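Local coordinates for putative exported protein (Bordetella pertussis, PDB 2DVZ) that probably serves as a periplasmic solute receptor that captures glutamate for uptake, closing around the amino acid as other periplasmic binding proteins do, at residues Thr83-Pro95 with Ile295-Lys307. Residues are numbered along the deposited sequence; the frame is centred on the assembly and turned at random.
With GLU (glutamic acid), chain G.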
# COMPACT_ATOMS: atom_id res chain seq x y z
N THR A 83 4.99 4.43 0.12
CA THR A 83 4.25 3.19 -0.03
C THR A 83 5.30 2.17 -0.36
O THR A 83 6.41 2.54 -0.77
CB THR A 83 3.27 3.24 -1.22
OG1 THR A 83 4.02 3.36 -2.43
CG2 THR A 83 2.27 4.40 -1.10
N VAL A 84 4.98 0.88 -0.18
CA VAL A 84 5.94 -0.16 -0.51
C VAL A 84 6.19 -0.22 -2.03
O VAL A 84 7.27 -0.62 -2.47
CB VAL A 84 5.57 -1.56 0.13
CG1 VAL A 84 6.60 -2.61 -0.27
CG2 VAL A 84 5.55 -1.47 1.66
N SER A 85 5.20 0.15 -2.84
CA SER A 85 5.37 0.21 -4.28
C SER A 85 6.48 1.21 -4.61
O SER A 85 7.41 0.91 -5.35
CB SER A 85 4.07 0.62 -4.98
OG SER A 85 3.11 -0.44 -4.92
N THR A 86 6.40 2.39 -4.01
CA THR A 86 7.30 3.50 -4.38
C THR A 86 8.68 3.41 -3.71
O THR A 86 9.67 3.86 -4.27
CB THR A 86 6.63 4.88 -4.18
OG1 THR A 86 6.13 5.00 -2.84
CG2 THR A 86 5.46 5.07 -5.18
N MSE A 87 8.73 2.79 -2.54
CA MSE A 87 9.96 2.72 -1.76
C MSE A 87 10.83 1.51 -2.08
O MSE A 87 12.04 1.54 -1.91
CB MSE A 87 9.65 2.79 -0.24
CG MSE A 87 9.06 4.12 0.26
SE MSE A 87 10.31 5.63 0.03
CE MSE A 87 9.70 6.30 -1.74
N ALA A 88 10.21 0.46 -2.58
CA ALA A 88 10.85 -0.86 -2.65
C ALA A 88 10.68 -1.59 -3.98
O ALA A 88 11.66 -2.04 -4.58
CB ALA A 88 10.32 -1.74 -1.49
N VAL A 89 9.43 -1.73 -4.44
CA VAL A 89 9.16 -2.61 -5.59
C VAL A 89 9.46 -1.91 -6.91
O VAL A 89 10.05 -2.52 -7.80
CB VAL A 89 7.71 -3.21 -5.58
CG1 VAL A 89 7.57 -4.32 -6.63
CG2 VAL A 89 7.34 -3.73 -4.21
N ASN A 90 9.05 -0.66 -7.06
CA ASN A 90 9.39 0.09 -8.28
C ASN A 90 10.87 0.17 -8.61
O ASN A 90 11.25 -0.04 -9.76
CB ASN A 90 8.77 1.48 -8.27
CG ASN A 90 7.82 1.67 -9.41
OD1 ASN A 90 8.21 1.58 -10.57
ND2 ASN A 90 6.57 1.93 -9.10
N PRO A 91 11.71 0.55 -7.62
CA PRO A 91 13.15 0.40 -7.67
C PRO A 91 13.61 -0.96 -8.16
O PRO A 91 14.50 -1.01 -8.99
CB PRO A 91 13.55 0.62 -6.20
CG PRO A 91 12.58 1.61 -5.73
CD PRO A 91 11.29 1.25 -6.38
N ALA A 92 13.02 -2.05 -7.65
CA ALA A 92 13.41 -3.41 -8.05
C ALA A 92 12.89 -3.80 -9.45
O ALA A 92 13.54 -4.57 -10.17
CB ALA A 92 12.99 -4.44 -6.97
N CYS A 93 11.73 -3.26 -9.82
CA CYS A 93 11.09 -3.51 -11.11
C CYS A 93 11.78 -2.75 -12.26
O CYS A 93 11.83 -3.25 -13.41
CB CYS A 93 9.62 -3.08 -11.03
SG CYS A 93 8.56 -3.46 -12.47
N ARG A 94 12.28 -1.54 -11.96
CA ARG A 94 12.88 -0.68 -12.98
C ARG A 94 14.24 -0.16 -12.53
O ARG A 94 14.41 1.05 -12.36
CB ARG A 94 11.97 0.52 -13.25
CG ARG A 94 10.69 0.21 -13.98
CD ARG A 94 9.80 1.43 -13.91
NE ARG A 94 10.31 2.54 -14.72
CZ ARG A 94 9.70 3.70 -14.92
NH1 ARG A 94 8.53 3.97 -14.35
NH2 ARG A 94 10.28 4.62 -15.71
N PRO A 95 15.23 -1.08 -12.35
CA PRO A 95 16.52 -0.78 -11.71
C PRO A 95 17.48 0.17 -12.47
O PRO A 95 18.47 0.63 -11.87
CB PRO A 95 17.16 -2.15 -11.56
CG PRO A 95 16.53 -3.00 -12.61
CD PRO A 95 15.16 -2.49 -12.80
N ILE A 295 11.87 1.18 5.47
CA ILE A 295 12.01 1.42 4.05
C ILE A 295 13.09 0.56 3.44
O ILE A 295 12.85 -0.06 2.39
CB ILE A 295 12.26 2.94 3.71
CG1 ILE A 295 10.96 3.73 3.92
CG2 ILE A 295 12.81 3.09 2.27
CD1 ILE A 295 11.14 5.21 4.11
N LYS A 296 14.26 0.54 4.10
CA LYS A 296 15.42 -0.27 3.69
C LYS A 296 15.12 -1.77 3.75
O LYS A 296 15.46 -2.53 2.82
CB LYS A 296 16.60 0.06 4.61
CG LYS A 296 17.88 -0.70 4.34
CD LYS A 296 18.51 -0.24 3.01
CE LYS A 296 19.81 -1.01 2.65
NZ LYS A 296 20.41 -1.65 3.87
N GLU A 297 14.46 -2.21 4.81
CA GLU A 297 13.97 -3.59 4.88
C GLU A 297 13.13 -3.96 3.68
O GLU A 297 13.41 -4.95 3.03
CB GLU A 297 13.19 -3.85 6.15
CG GLU A 297 14.10 -4.02 7.33
CD GLU A 297 13.38 -3.88 8.67
OE1 GLU A 297 12.18 -3.47 8.72
OE2 GLU A 297 14.06 -4.20 9.68
N GLN A 298 12.12 -3.16 3.35
CA GLN A 298 11.27 -3.51 2.23
C GLN A 298 12.06 -3.48 0.92
O GLN A 298 11.92 -4.35 0.10
CB GLN A 298 10.02 -2.63 2.15
CG GLN A 298 9.04 -2.78 3.32
CD GLN A 298 8.37 -4.16 3.42
OE1 GLN A 298 8.18 -4.87 2.43
NE2 GLN A 298 7.98 -4.51 4.61
N TYR A 299 12.86 -2.44 0.73
CA TYR A 299 13.72 -2.30 -0.44
C TYR A 299 14.58 -3.53 -0.64
O TYR A 299 14.62 -4.08 -1.73
CB TYR A 299 14.60 -1.07 -0.26
CG TYR A 299 15.52 -0.78 -1.43
CD1 TYR A 299 15.15 0.15 -2.40
CD2 TYR A 299 16.76 -1.41 -1.54
CE1 TYR A 299 16.00 0.44 -3.49
CE2 TYR A 299 17.62 -1.13 -2.63
CZ TYR A 299 17.23 -0.20 -3.58
OH TYR A 299 18.06 0.08 -4.64
N ASP A 300 15.27 -3.96 0.40
CA ASP A 300 16.14 -5.12 0.28
C ASP A 300 15.36 -6.37 -0.03
O ASP A 300 15.80 -7.18 -0.85
CB ASP A 300 16.99 -5.30 1.54
CG ASP A 300 18.07 -4.23 1.67
OD1 ASP A 300 18.32 -3.50 0.66
OD2 ASP A 300 18.66 -4.11 2.76
N TRP A 301 14.22 -6.53 0.62
CA TRP A 301 13.38 -7.68 0.37
C TRP A 301 12.89 -7.73 -1.12
O TRP A 301 12.96 -8.78 -1.74
CB TRP A 301 12.24 -7.72 1.38
CG TRP A 301 11.10 -8.56 0.96
CD1 TRP A 301 10.96 -9.91 1.16
CD2 TRP A 301 9.93 -8.12 0.27
NE1 TRP A 301 9.77 -10.34 0.62
CE2 TRP A 301 9.11 -9.27 0.08
CE3 TRP A 301 9.48 -6.88 -0.22
CZ2 TRP A 301 7.86 -9.21 -0.60
CZ3 TRP A 301 8.24 -6.82 -0.89
CH2 TRP A 301 7.45 -7.98 -1.07
N ALA A 302 12.46 -6.59 -1.67
CA ALA A 302 12.04 -6.53 -3.08
C ALA A 302 13.16 -6.88 -4.09
O ALA A 302 12.91 -7.54 -5.10
CB ALA A 302 11.38 -5.16 -3.42
N GLN A 303 14.38 -6.42 -3.80
CA GLN A 303 15.56 -6.80 -4.58
C GLN A 303 15.71 -8.31 -4.51
O GLN A 303 15.84 -8.97 -5.54
CB GLN A 303 16.84 -6.14 -4.04
CG GLN A 303 16.86 -4.63 -4.04
CD GLN A 303 17.16 -4.04 -5.41
OE1 GLN A 303 18.19 -4.37 -6.00
NE2 GLN A 303 16.26 -3.15 -5.92
N ASP A 304 15.69 -8.86 -3.29
CA ASP A 304 15.78 -10.30 -3.10
C ASP A 304 14.74 -11.03 -3.97
O ASP A 304 15.12 -11.69 -4.94
CB ASP A 304 15.64 -10.67 -1.63
CG ASP A 304 15.77 -12.18 -1.37
OD1 ASP A 304 16.91 -12.71 -1.54
OD2 ASP A 304 14.74 -12.81 -0.97
N VAL A 305 13.45 -10.88 -3.62
CA VAL A 305 12.30 -11.45 -4.34
C VAL A 305 12.33 -11.40 -5.88
O VAL A 305 12.15 -12.42 -6.52
CB VAL A 305 10.95 -10.79 -3.89
CG1 VAL A 305 9.79 -11.31 -4.73
CG2 VAL A 305 10.68 -11.08 -2.43
N VAL A 306 12.53 -10.21 -6.44
CA VAL A 306 12.51 -10.00 -7.90
C VAL A 306 13.74 -10.60 -8.59
O VAL A 306 13.61 -11.36 -9.57
CB VAL A 306 12.38 -8.49 -8.24
CG1 VAL A 306 12.47 -8.24 -9.73
CG2 VAL A 306 11.07 -7.93 -7.70
N LYS A 307 14.92 -10.27 -8.07
CA LYS A 307 16.22 -10.56 -8.72
C LYS A 307 16.69 -12.01 -8.48
O LYS A 307 16.79 -12.81 -9.42
CB LYS A 307 17.29 -9.53 -8.33
CG LYS A 307 17.20 -8.18 -9.09
CD LYS A 307 16.14 -7.20 -8.52
CE LYS A 307 16.27 -5.78 -9.13
NZ LYS A 307 17.54 -5.01 -8.80
N GLU G . -0.27 -0.66 -4.17
CA GLU G . -0.07 0.56 -3.36
C GLU G . 0.84 0.30 -2.17
O GLU G . 0.49 0.41 -0.99
CB GLU G . -1.40 1.19 -2.98
CG GLU G . -2.38 1.24 -4.17
CD GLU G . -3.34 2.39 -4.13
OE1 GLU G . -3.24 3.18 -3.17
OE2 GLU G . -4.20 2.53 -5.07
OXT GLU G . 2.03 0.03 -2.39
O HOH W 1 14.15 -2.64 -4.16
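A88 and A302 meet where helix 84-93 and the C-terminal part of helix 288-307 run side by side in this periplasmic binding protein, a worked example of alanines letting two helices pack closely. The axes, 29° from parallel, approach to 7.6 Å. A302 CB presses on A88 O at 3.3 Å, while A88 CB lies against the backbone of the partner helix, 3.4 Å from Y299 N. One turn on, A92 is a knob in the hole formed by A302, Q303, V306 and K307, with its CB 4.0 Å from V306 CG2.

Toward the start of helix 84-93, V84 crosses the Q298 chain at about a right angle and M87 CB meets I295 CG2 at 4.0 Å. The selenomethionine M87 bends at chi2 (-64°), which places SE loosely beside I295 CD1. Y299, with CG anti to the backbone N (chi1 -178°), brings CD1 at the ring edge to 3.4 Å from M87 O; P91 CB approaches the same ring obliquely.

No direct hydrogen bond joins the helices, but a water does. It lies over the centre of one Y299 face, donates to A88 O and Y299 O, and accepts from Q303 NE2, which fixes that end of the amide. The other end, Q303 OE1, receives K307 NZ from above the carbonyl plane.

Strand 241-248 packs on V84, M87, I295 and Q298, where the two segments begin; at the far end of helix 84-93, C93 faces away from the partner helix and is disulfide-bonded to C152. At the N-terminal end of helix 84-93 sits the bound glutamate, where the helix dipole would probably aid binding of a carboxylate: S85 gives OXT two hydrogen bonds, from its backbone N and, at 2.8 Å, from OG.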